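Local coordinates for protein beta-galactosidase (Marinomonas sp. ef1, PDB 6Y2K) that hydrolyses terminal, non-reducing beta-D-galactose residues of beta-galactosides, working as a cold-active hexameric enzyme of glycoside hydrolase family 42, at residues His284-Arg288 and Val289-Asp293; Gly332-Arg335 and Leu336-Glu340; Glu479-Asn482 and Arg483-Tyr487; His298-Leu301 and Tyr302-Cys305. One frame throughout, in Å; residues are numbered along the deposited sequence. Where two conformers were deposited one is given.

Contacts 1, 2 and 4 belong to the barrel part of the chain and are largely buried; contact 3 lies in the trimerisation domain and is half open to solvent. Contacts 1 and 4 follow one another in the connection between barrel strands 261-266 and 310-315, and contact 2 is on the helix between strands 310-315 and 348-352. Contact 2 ties to both: Trp337 NE1 meets Val289 O, and Glu340 OE1 meets His299 NE2. Chemistry follows place. A tyrosine-proline pair shapes the loop of contact 1, contact 2 combines indole packing with a threonine gripping a helix carbonyl, and contact 4 buries a salt bridge, whereas contact 3 relies on amides, a water and an arginine laid along its helix.

Contact 1. Residues His284-Arg288 and Val289-Asp293; sequences HTYLR and VGHPD
Tyr286 meets Pro292 through a chi1 of -64°, which sets CG anti to the carbonyl carbon and swings the phenol under the proline further along the loop. Pro292 crosses it at about a right angle: its CD stands 3.6 Å from the centroid of the Tyr286 ring, almost on the ring normal, a CH-pi contact, while its CG lies 3.6 Å from Tyr286 CZ. Thr285 CG2 covers the opposite face, so the ring is sandwiched between two aliphatic groups. At the edge, Val289 CG2 comes within 4.0 Å of Tyr286 CD1. The backbone turns here just as helix 280-285 ends. Tyr286 O takes two amide bonds, one from Gly290 N at 2.9 Å, in the carbonyl plane, and one from Val289 N at 3.0 Å, well above that plane. This is a tight turn in the long connection between strands 261-266 and 310-315 of the TIM barrel, and it delivers the chain to helix 294-305. Gly290 follows at phi 83°, psi 163°, where a side chain would press on the carbonyl oxygen of Val289. Beyond it, Pro292 CD also rests on a face of the His291 imidazole, near the rim. His291 ND1 accepts from Asp293 N at 3.2 Å, the N-H tilted from the ring plane, and NE2 bonds to Glu444 of helix 435-448. Arg288 points away from the turn, and its NH1 forms a salt bridge with Asp527 of the second subunit.

Contact 2. Residues Gly332-Arg335 and Leu336-Glu340; sequences GAVR and LWTWE
Val334 O is gripped twice by Thr338, by the backbone N at 3.1 Å and by OG1 at 2.7 Å, the two donors reaching it from opposite faces of the carbonyl plane. A chi1 of -54° puts Thr338 OG1 anti to its own carbonyl carbon and carries it back to the preceding turn; Thr338 OG1 is also hydrogen-bonded to Tyr351 OH. On the adjoining side of the helix, the Trp337 indole lies flat against the start of the helix. Ala333 O sits 3.1 Å above the indole plane, and Ala333 CB stands over the six-membered ring, 4.1 Å from its centroid, in a CH-pi contact. Val334 CG2 adds a touch at CZ3, and Trp337 NE1 bonds to Val289 O. Were Trp337 replaced by alanine, a gap would probably open beside Ala333 and Val334, and Val289 O would lose this donor. The Arg335 chain runs out extended, its CG at the edge of the Trp339 ring, 4.0 Å from CD1; Arg335 NE and Trp339 NE1 both meet Glu388 OE1. Gly332 is the N-cap. Helix 333-343 joins barrel strands 310-315 and 348-352, and packs against helix 377-395 and against strands 618-623 and 649-655, Arg335 and Trp339 reaching both the helix and the strands.

Contact 3. Residues Glu479-Asn482 and Arg483-Tyr487; sequences ELQN and RLNSY
Arg483 folds back on the preceding turn and lays its guanidinium flat over the backbone there. Glu479 O and Leu480 CA lie under the same face, each 3.4 Å from the plane, both toward its rim. The bend that does this is at chi3, -68°. NH2 makes no hydrogen bond to Glu479 O, the angle being poor; that oxygen takes the helical bond from Arg483 N instead. NH1 donates to Ser458 O. With alanine replacing Arg483, the backbone at Glu479 and Leu480 would probably lose its cover, and Ser458 O this donor. Next to it Leu480 and Leu484 cross obliquely, CD1 of the first 4.0 Å from CG of the second, and Leu484 goes on to touch Leu468. These leucines belong to the inner side of helix 478-486, the crossover helix of a beta-alpha-beta unit in the trimerisation domain, linking parallel strands 467-470 and 490-493. Elsewhere on the helix the chemistry is polar. The Gln481 and Asn485 side chains cross at about a right angle with amide planes 56° apart. Gln481 NE2 donates to Asn485 OD1 at 3.1 Å; the acceptor lies in the glutamine amide plane, but the donor stands well above the asparagine carbonyl plane. A water bridges Asn482 and Asn485, donating to Asn482 OD1 at 2.7 Å and accepting from Asn485 ND2 at 2.8 Å.

Contact 4. Residues His298-Leu301 and Tyr302-Cys305; sequences HHDL and YRGC
Asp300 OD1 draws both terminal nitrogens of the Arg303 guanidinium in a buried salt bridge. NH1 comes to 2.7 Å from OD1 on its anti lone pair, and NH2 adds a weak bond at 3.1 Å. The oxygen lies at the guanidinium edge, in its plane, yet the carboxylate is turned 80° from that plane, so one oxygen rather than two serves the arginine. A bend at chi3, 68°, curls the Arg303 chain back alongside Asp300. On another side of the helix Leu301 CD2 lies over one face of the Tyr302 ring, 4.0 Å above its plane and toward the rim. His298 runs side by side with Tyr302, its CD2 4.0 Å from CE2. Helix 294-305, on which all this sits, belongs to the connection between strands 261-266 and 310-315 of the TIM barrel, where it meets strand 453-456 of the trimerisation domain. The second shell fixes the charges: Asp300 OD2 bonds to Tyr443 OH, OD1 also to His344 ND1, and Arg303 NH2 has a second carboxylate in Asp454. With so many donors around it, Asp300 probably stays ionised. Further out, Met244 O holds Tyr302 OH, and His298 ND1 bonds to Ala294 O one turn back.

Contact 1. Residues His284-Arg288 and Val289-Asp293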
loop_
_atom_site.group_PDB
_atom_site.type_symbol
_atom_site.label_atom_id
_atom_site.label_comp_id
_atom_site.label_asym_id
_atom_site.label_seq_id
_atom_site.Cartn_x
_atom_site.Cartn_y
_atom_site.Cartn_z
ATOM N N HIS A 284 4.353 -11.525 -15.611
ATOM C CA HIS A 284 2.929 -11.769 -15.408
ATOM C C HIS A 284 2.124 -11.494 -16.682
ATOM O O HIS A 284 1.358 -12.347 -17.128
ATOM C CB HIS A 284 2.390 -10.944 -14.234
ATOM C CG HIS A 284 0.980 -11.289 -13.874
ATOM N ND1 HIS A 284 -0.095 -10.526 -14.276
ATOM C CD2 HIS A 284 0.463 -12.342 -13.198
ATOM C CE1 HIS A 284 -1.214 -11.086 -13.849
ATOM N NE2 HIS A 284 -0.904 -12.185 -13.186
ATOM N N THR A 285 2.306 -10.316 -17.268
ATOM C CA THR A 285 1.543 -9.902 -18.461
ATOM C C THR A 285 1.710 -10.841 -19.639
ATOM O O THR A 285 0.742 -11.169 -20.316
ATOM C CB THR A 285 1.959 -8.472 -18.887
ATOM O OG1 THR A 285 1.618 -7.566 -17.837
ATOM C CG2 THR A 285 1.289 -8.018 -20.204
ATOM N N TYR A 286 2.942 -11.278 -19.880
ATOM C CA TYR A 286 3.271 -12.046 -21.080
ATOM C C TYR A 286 3.547 -13.543 -20.806
ATOM O O TYR A 286 4.122 -14.239 -21.657
ATOM C CB TYR A 286 4.467 -11.377 -21.759
ATOM C CG TYR A 286 4.189 -9.974 -22.260
ATOM C CD1 TYR A 286 3.267 -9.750 -23.288
ATOM C CD2 TYR A 286 4.850 -8.864 -21.716
ATOM C CE1 TYR A 286 3.009 -8.468 -23.761
ATOM C CE2 TYR A 286 4.604 -7.578 -22.191
ATOM C CZ TYR A 286 3.682 -7.386 -23.214
ATOM O OH TYR A 286 3.429 -6.121 -23.692
ATOM N N LEU A 287 3.119 -14.035 -19.636
ATOM C CA LEU A 287 3.334 -15.425 -19.202
ATOM C C LEU A 287 3.253 -16.467 -20.321
ATOM O O LEU A 287 4.106 -17.334 -20.406
ATOM C CB LEU A 287 2.290 -15.807 -18.140
ATOM C CG LEU A 287 2.322 -17.231 -17.577
ATOM C CD1 LEU A 287 3.569 -17.444 -16.738
ATOM C CD2 LEU A 287 1.082 -17.507 -16.747
ATOM N N ARG A 288 2.211 -16.382 -21.149
ATOM C CA ARG A 288 1.892 -17.428 -22.127
ATOM C C ARG A 288 2.307 -17.130 -23.569
ATOM O O ARG A 288 2.041 -17.959 -24.459
ATOM C CB ARG A 288 0.396 -17.749 -22.069
ATOM C CG ARG A 288 -0.093 -18.183 -20.692
ATOM C CD ARG A 288 -1.467 -18.837 -20.778
ATOM N NE ARG A 288 -1.985 -19.187 -19.462
ATOM C CZ ARG A 288 -1.592 -20.235 -18.732
ATOM N NH1 ARG A 288 -0.656 -21.066 -19.180
ATOM N NH2 ARG A 288 -2.139 -20.444 -17.537
ATOM N N VAL A 289 2.948 -15.977 -23.809
ATOM C CA VAL A 289 3.470 -15.625 -25.147
ATOM C C VAL A 289 4.941 -15.188 -25.218
ATOM O O VAL A 289 5.517 -15.133 -26.316
ATOM C CB VAL A 289 2.597 -14.535 -25.816
ATOM C CG1 VAL A 289 1.184 -15.064 -26.044
ATOM C CG2 VAL A 289 2.564 -13.248 -24.994
ATOM N N GLY A 290 5.548 -14.860 -24.077
ATOM C CA GLY A 290 6.891 -14.295 -24.053
ATOM C C GLY A 290 6.860 -12.803 -24.292
ATOM O O GLY A 290 5.864 -12.258 -24.763
ATOM N N HIS A 291 7.953 -12.128 -23.956
ATOM C CA HIS A 291 8.036 -10.686 -24.145
ATOM C C HIS A 291 7.984 -10.397 -25.648
ATOM O O HIS A 291 8.536 -11.172 -26.435
ATOM C CB HIS A 291 9.318 -10.123 -23.523
ATOM C CG HIS A 291 9.403 -8.633 -23.563
ATOM N ND1 HIS A 291 9.979 -7.949 -24.617
ATOM C CD2 HIS A 291 8.997 -7.692 -22.678
ATOM C CE1 HIS A 291 9.908 -6.650 -24.380
ATOM N NE2 HIS A 291 9.319 -6.467 -23.209
ATOM N N PRO A 292 7.308 -9.303 -26.062
ATOM C CA PRO A 292 7.163 -9.017 -27.512
ATOM C C PRO A 292 8.449 -8.927 -28.348
ATOM O O PRO A 292 8.391 -9.111 -29.575
ATOM C CB PRO A 292 6.457 -7.666 -27.513
ATOM C CG PRO A 292 5.620 -7.712 -26.284
ATOM C CD PRO A 292 6.501 -8.363 -25.263
ATOM N N ASP A 293 9.585 -8.658 -27.695
ATOM C CA ASP A 293 10.895 -8.560 -28.346
ATOM C C ASP A 293 11.879 -9.700 -28.065
ATOM O O ASP A 293 13.035 -9.634 -28.496
ATOM C CB ASP A 293 11.534 -7.226 -27.960
ATOM C CG ASP A 293 10.634 -6.063 -28.264
ATOM O OD1 ASP A 293 10.059 -6.052 -29.393
ATOM O OD2 ASP A 293 10.458 -5.187 -27.377
#

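Contact 2. Residues Gly332-Arg335 and Leu336-Glu340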
loop_
_atom_site.group_PDB
_atom_site.type_symbol
_atom_site.label_atom_id
_atom_site.label_comp_id
_atom_site.label_asym_id
_atom_site.label_seq_id
_atom_site.Cartn_x
_atom_site.Cartn_y
_atom_site.Cartn_z
ATOM N N GLY A 332 -2.738 -20.390 -30.123
ATOM C CA GLY A 332 -2.224 -19.556 -31.218
ATOM C C GLY A 332 -0.781 -19.061 -31.083
ATOM O O GLY A 332 -0.221 -18.510 -32.048
ATOM N N ALA A 333 -0.159 -19.262 -29.917
ATOM C CA ALA A 333 1.204 -18.761 -29.686
ATOM C C ALA A 333 2.265 -19.398 -30.591
ATOM O O ALA A 333 3.197 -18.718 -30.994
ATOM C CB ALA A 333 1.608 -18.889 -28.221
ATOM N N VAL A 334 2.124 -20.683 -30.921
ATOM C CA VAL A 334 3.116 -21.337 -31.787
ATOM C C VAL A 334 3.037 -20.736 -33.206
ATOM O O VAL A 334 4.064 -20.477 -33.835
ATOM C CB VAL A 334 2.963 -22.876 -31.807
ATOM C CG1 VAL A 334 3.947 -23.502 -32.799
ATOM C CG2 VAL A 334 3.156 -23.451 -30.395
ATOM N N ARG A 335 1.814 -20.518 -33.695
ATOM C CA ARG A 335 1.597 -19.784 -34.953
ATOM C C ARG A 335 2.209 -18.385 -34.886
ATOM O O ARG A 335 2.886 -17.957 -35.820
ATOM C CB ARG A 335 0.104 -19.698 -35.271
ATOM C CG ARG A 335 -0.279 -18.667 -36.323
ATOM C CD ARG A 335 -1.710 -18.891 -36.780
ATOM N NE ARG A 335 -2.113 -17.897 -37.771
ATOM C CZ ARG A 335 -2.652 -16.708 -37.499
ATOM N NH1 ARG A 335 -2.852 -16.297 -36.247
ATOM N NH2 ARG A 335 -2.979 -15.905 -38.504
ATOM N N LEU A 336 1.956 -17.694 -33.772
ATOM C CA LEU A 336 2.473 -16.345 -33.541
ATOM C C LEU A 336 3.991 -16.316 -33.697
ATOM O O LEU A 336 4.523 -15.496 -34.441
ATOM C CB LEU A 336 2.065 -15.846 -32.142
ATOM C CG LEU A 336 2.139 -14.358 -31.781
ATOM C CD1 LEU A 336 1.727 -14.202 -30.328
ATOM C CD2 LEU A 336 3.501 -13.721 -31.981
ATOM N N TRP A 337 4.675 -17.215 -32.986
ATOM C CA TRP A 337 6.142 -17.246 -32.986
ATOM C C TRP A 337 6.711 -17.605 -34.349
ATOM O O TRP A 337 7.772 -17.109 -34.732
ATOM C CB TRP A 337 6.681 -18.233 -31.930
ATOM C CG TRP A 337 6.271 -17.940 -30.512
ATOM C CD1 TRP A 337 6.130 -16.709 -29.934
ATOM C CD2 TRP A 337 5.991 -18.901 -29.487
ATOM N NE1 TRP A 337 5.760 -16.842 -28.615
ATOM C CE2 TRP A 337 5.665 -18.176 -28.314
ATOM C CE3 TRP A 337 5.968 -20.310 -29.448
ATOM C CZ2 TRP A 337 5.327 -18.809 -27.107
ATOM C CZ3 TRP A 337 5.630 -20.938 -28.250
ATOM C CH2 TRP A 337 5.318 -20.183 -27.090
ATOM N N THR A 338 6.004 -18.473 -35.073
ATOM C CA THR A 338 6.429 -18.904 -36.406
ATOM C C THR A 338 6.372 -17.745 -37.398
ATOM O O THR A 338 7.374 -17.459 -38.064
ATOM C CB THR A 338 5.598 -20.109 -36.898
ATOM O OG1 THR A 338 5.639 -21.155 -35.919
ATOM C CG2 THR A 338 6.134 -20.664 -38.226
ATOM N N TRP A 339 5.217 -17.075 -37.496
ATOM C CA TRP A 339 5.099 -15.882 -38.353
ATOM C C TRP A 339 6.062 -14.789 -37.942
ATOM O O TRP A 339 6.610 -14.097 -38.793
ATOM C CB TRP A 339 3.675 -15.324 -38.385
ATOM C CG TRP A 339 2.830 -16.001 -39.396
ATOM C CD1 TRP A 339 1.743 -16.780 -39.168
ATOM C CD2 TRP A 339 3.033 -15.989 -40.808
ATOM N NE1 TRP A 339 1.233 -17.246 -40.360
ATOM C CE2 TRP A 339 2.016 -16.779 -41.384
ATOM C CE3 TRP A 339 3.973 -15.383 -41.645
ATOM C CZ2 TRP A 339 1.912 -16.974 -42.762
ATOM C CZ3 TRP A 339 3.872 -15.584 -43.026
ATOM C CH2 TRP A 339 2.841 -16.363 -43.566
ATOM N N GLU A 340 6.262 -14.639 -36.633
ATOM C CA GLU A 340 7.237 -13.688 -36.103
ATOM C C GLU A 340 8.592 -13.933 -36.755
ATOM O O GLU A 340 9.173 -13.014 -37.346
ATOM C CB GLU A 340 7.313 -13.815 -34.567
ATOM C CG GLU A 340 8.360 -12.983 -33.853
ATOM C CD GLU A 340 8.676 -13.578 -32.487
ATOM O OE1 GLU A 340 9.598 -14.417 -32.425
ATOM O OE2 GLU A 340 7.985 -13.239 -31.497
#

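Contact 3. Residues Glu479-Asn482 and Arg483-Tyr487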
loop_
_atom_site.group_PDB
_atom_site.type_symbol
_atom_site.label_atom_id
_atom_site.label_comp_id
_atom_site.label_asym_id
_atom_site.label_seq_id
_atom_site.Cartn_x
_atom_site.Cartn_y
_atom_site.Cartn_z
ATOM N N GLU A 479 39.516 1.312 -37.151
ATOM C CA GLU A 479 38.813 1.043 -38.398
ATOM C C GLU A 479 37.321 1.386 -38.265
ATOM O O GLU A 479 36.723 1.940 -39.204
ATOM C CB GLU A 479 39.043 -0.405 -38.858
ATOM C CG GLU A 479 40.456 -0.669 -39.387
ATOM C CD GLU A 479 41.503 -0.854 -38.293
ATOM O OE1 GLU A 479 41.143 -0.819 -37.095
ATOM O OE2 GLU A 479 42.692 -1.030 -38.629
ATOM N N LEU A 480 36.721 1.080 -37.108
ATOM C CA LEU A 480 35.348 1.510 -36.847
ATOM C C LEU A 480 35.254 3.035 -36.835
ATOM O O LEU A 480 34.337 3.590 -37.428
ATOM C CB LEU A 480 34.788 0.932 -35.540
ATOM C CG LEU A 480 33.386 1.444 -35.149
ATOM C CD1 LEU A 480 32.375 1.215 -36.269
ATOM C CD2 LEU A 480 32.915 0.796 -33.860
ATOM N N GLN A 481 36.197 3.717 -36.192
ATOM C CA GLN A 481 36.145 5.185 -36.171
ATOM C C GLN A 481 36.187 5.794 -37.584
ATOM O O GLN A 481 35.474 6.764 -37.856
ATOM C CB GLN A 481 37.233 5.797 -35.280
ATOM C CG GLN A 481 37.039 7.291 -35.005
ATOM C CD GLN A 481 35.689 7.618 -34.372
ATOM O OE1 GLN A 481 35.270 6.969 -33.408
ATOM N NE2 GLN A 481 35.006 8.627 -34.915
ATOM N N ASN A 482 36.993 5.211 -38.475
ATOM C CA ASN A 482 37.024 5.636 -39.890
ATOM C C ASN A 482 35.665 5.465 -40.568
ATOM O O ASN A 482 35.206 6.372 -41.267
ATOM C CB ASN A 482 38.081 4.861 -40.688
ATOM C CG ASN A 482 39.498 5.236 -40.308
ATOM O OD1 ASN A 482 39.781 6.375 -39.923
ATOM N ND2 ASN A 482 40.411 4.270 -40.424
ATOM N N ARG A 483 35.028 4.314 -40.355
ATOM C CA ARG A 483 33.679 4.073 -40.877
ATOM C C ARG A 483 32.655 5.069 -40.308
ATOM O O ARG A 483 31.794 5.548 -41.040
ATOM C CB ARG A 483 33.226 2.631 -40.623
ATOM C CG ARG A 483 33.943 1.590 -41.484
ATOM C CD ARG A 483 33.298 0.211 -41.382
ATOM N NE ARG A 483 33.484 -0.385 -40.056
ATOM C CZ ARG A 483 34.589 -1.001 -39.624
ATOM N NH1 ARG A 483 34.627 -1.503 -38.389
ATOM N NH2 ARG A 483 35.669 -1.121 -40.402
ATOM N N LEU A 484 32.764 5.394 -39.019
ATOM C CA LEU A 484 31.884 6.400 -38.407
ATOM C C LEU A 484 32.124 7.790 -38.981
ATOM O O LEU A 484 31.162 8.515 -39.245
ATOM C CB LEU A 484 32.021 6.429 -36.881
ATOM C CG LEU A 484 31.592 5.153 -36.136
ATOM C CD1 LEU A 484 31.871 5.306 -34.648
ATOM C CD2 LEU A 484 30.130 4.824 -36.376
ATOM N N ASN A 485 33.393 8.145 -39.197
ATOM C CA ASN A 485 33.748 9.455 -39.775
ATOM C C ASN A 485 33.132 9.688 -41.162
ATOM O O ASN A 485 32.724 10.804 -41.473
ATOM C CB ASN A 485 35.277 9.627 -39.854
ATOM C CG ASN A 485 35.928 9.802 -38.487
ATOM O OD1 ASN A 485 35.287 10.219 -37.515
ATOM N ND2 ASN A 485 37.219 9.485 -38.409
ATOM N N SER A 486 33.049 8.640 -41.977
ATOM C CA SER A 486 32.502 8.758 -43.332
ATOM C C SER A 486 31.007 8.411 -43.441
ATOM O O SER A 486 30.401 8.663 -44.481
ATOM C CB SER A 486 33.314 7.893 -44.297
ATOM O OG SER A 486 33.167 6.519 -43.985
ATOM N N TYR A 487 30.415 7.846 -42.381
ATOM C CA TYR A 487 29.002 7.455 -42.388
ATOM C C TYR A 487 28.125 8.672 -42.668
ATOM O O TYR A 487 28.322 9.737 -42.072
ATOM C CB TYR A 487 28.627 6.787 -41.050
ATOM C CG TYR A 487 27.168 6.427 -40.877
ATOM C CD1 TYR A 487 26.543 5.512 -41.719
ATOM C CD2 TYR A 487 26.414 6.992 -39.844
ATOM C CE1 TYR A 487 25.205 5.181 -41.548
ATOM C CE2 TYR A 487 25.082 6.667 -39.661
ATOM C CZ TYR A 487 24.481 5.767 -40.511
ATOM O OH TYR A 487 23.166 5.466 -40.320
HETATM O O HOH W 1 38.762 8.780 -40.645
#

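Contact 4. Residues His298-Leu301 and Tyr302-Cys305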
loop_
_atom_site.group_PDB
_atom_site.type_symbol
_atom_site.label_atom_id
_atom_site.label_comp_id
_atom_site.label_asym_id
_atom_site.label_seq_id
_atom_site.Cartn_x
_atom_site.Cartn_y
_atom_site.Cartn_z
ATOM N N HIS A 298 16.692 -11.485 -31.061
ATOM C CA HIS A 298 17.580 -12.552 -31.501
ATOM C C HIS A 298 17.458 -12.874 -32.997
ATOM O O HIS A 298 18.457 -13.196 -33.635
ATOM C CB HIS A 298 17.352 -13.790 -30.639
ATOM C CG HIS A 298 17.736 -13.572 -29.215
ATOM N ND1 HIS A 298 16.821 -13.232 -28.244
ATOM C CD2 HIS A 298 18.948 -13.575 -28.611
ATOM C CE1 HIS A 298 17.450 -13.056 -27.094
ATOM N NE2 HIS A 298 18.740 -13.258 -27.289
ATOM N N HIS A 299 16.258 -12.774 -33.557
ATOM C CA HIS A 299 16.097 -12.948 -35.005
ATOM C C HIS A 299 16.999 -11.942 -35.750
ATOM O O HIS A 299 17.706 -12.309 -36.682
ATOM C CB HIS A 299 14.658 -12.728 -35.457
ATOM C CG HIS A 299 13.666 -13.683 -34.877
ATOM N ND1 HIS A 299 13.922 -15.023 -34.708
ATOM C CD2 HIS A 299 12.388 -13.493 -34.473
ATOM C CE1 HIS A 299 12.850 -15.619 -34.213
ATOM N NE2 HIS A 299 11.905 -14.709 -34.053
ATOM N N ASP A 300 16.979 -10.682 -35.315
ATOM C CA ASP A 300 17.804 -9.626 -35.931
ATOM C C ASP A 300 19.313 -9.788 -35.665
ATOM O O ASP A 300 20.131 -9.605 -36.575
ATOM C CB ASP A 300 17.318 -8.229 -35.494
ATOM C CG ASP A 300 15.924 -7.876 -36.045
ATOM O OD1 ASP A 300 15.502 -8.449 -37.091
ATOM O OD2 ASP A 300 15.246 -7.020 -35.416
ATOM N N LEU A 301 19.680 -10.123 -34.433
ATOM C CA LEU A 301 21.083 -10.401 -34.094
ATOM C C LEU A 301 21.642 -11.554 -34.946
ATOM O O LEU A 301 22.716 -11.435 -35.545
ATOM C CB LEU A 301 21.213 -10.731 -32.601
ATOM C CG LEU A 301 22.546 -11.246 -32.047
ATOM C CD1 LEU A 301 23.632 -10.185 -32.108
ATOM C CD2 LEU A 301 22.335 -11.714 -30.616
ATOM N N TYR A 302 20.896 -12.648 -35.020
ATOM C CA TYR A 302 21.374 -13.846 -35.722
ATOM C C TYR A 302 21.250 -13.767 -37.249
ATOM O O TYR A 302 22.052 -14.381 -37.954
ATOM C CB TYR A 302 20.747 -15.121 -35.133
ATOM C CG TYR A 302 21.184 -15.378 -33.684
ATOM C CD1 TYR A 302 22.530 -15.304 -33.317
ATOM C CD2 TYR A 302 20.258 -15.685 -32.683
ATOM C CE1 TYR A 302 22.942 -15.511 -32.002
ATOM C CE2 TYR A 302 20.669 -15.911 -31.364
ATOM C CZ TYR A 302 22.014 -15.826 -31.031
ATOM O OH TYR A 302 22.477 -16.048 -29.741
ATOM N N ARG A 303 20.289 -13.006 -37.768
ATOM C CA ARG A 303 20.318 -12.661 -39.196
ATOM C C ARG A 303 21.655 -11.967 -39.531
ATOM O O ARG A 303 22.256 -12.254 -40.561
ATOM C CB ARG A 303 19.126 -11.794 -39.615
ATOM C CG ARG A 303 19.063 -11.548 -41.127
ATOM C CD ARG A 303 17.787 -10.840 -41.579
ATOM N NE ARG A 303 17.751 -9.460 -41.077
ATOM C CZ ARG A 303 17.077 -9.034 -40.008
ATOM N NH1 ARG A 303 16.294 -9.853 -39.304
ATOM N NH2 ARG A 303 17.172 -7.754 -39.650
ATOM N N GLY A 304 22.130 -11.088 -38.647
ATOM C CA GLY A 304 23.446 -10.471 -38.815
ATOM C C GLY A 304 24.599 -11.474 -38.746
ATOM O O GLY A 304 25.462 -11.482 -39.622
ATOM N N CYS A 305 24.585 -12.341 -37.729
ATOM C CA CYS A 305 25.565 -13.427 -37.594
ATOM C C CYS A 305 25.592 -14.389 -38.786
ATOM O O CYS A 305 26.644 -14.963 -39.094
ATOM C CB CYS A 305 25.316 -14.243 -36.318
ATOM S SG CYS A 305 25.573 -13.329 -34.783
#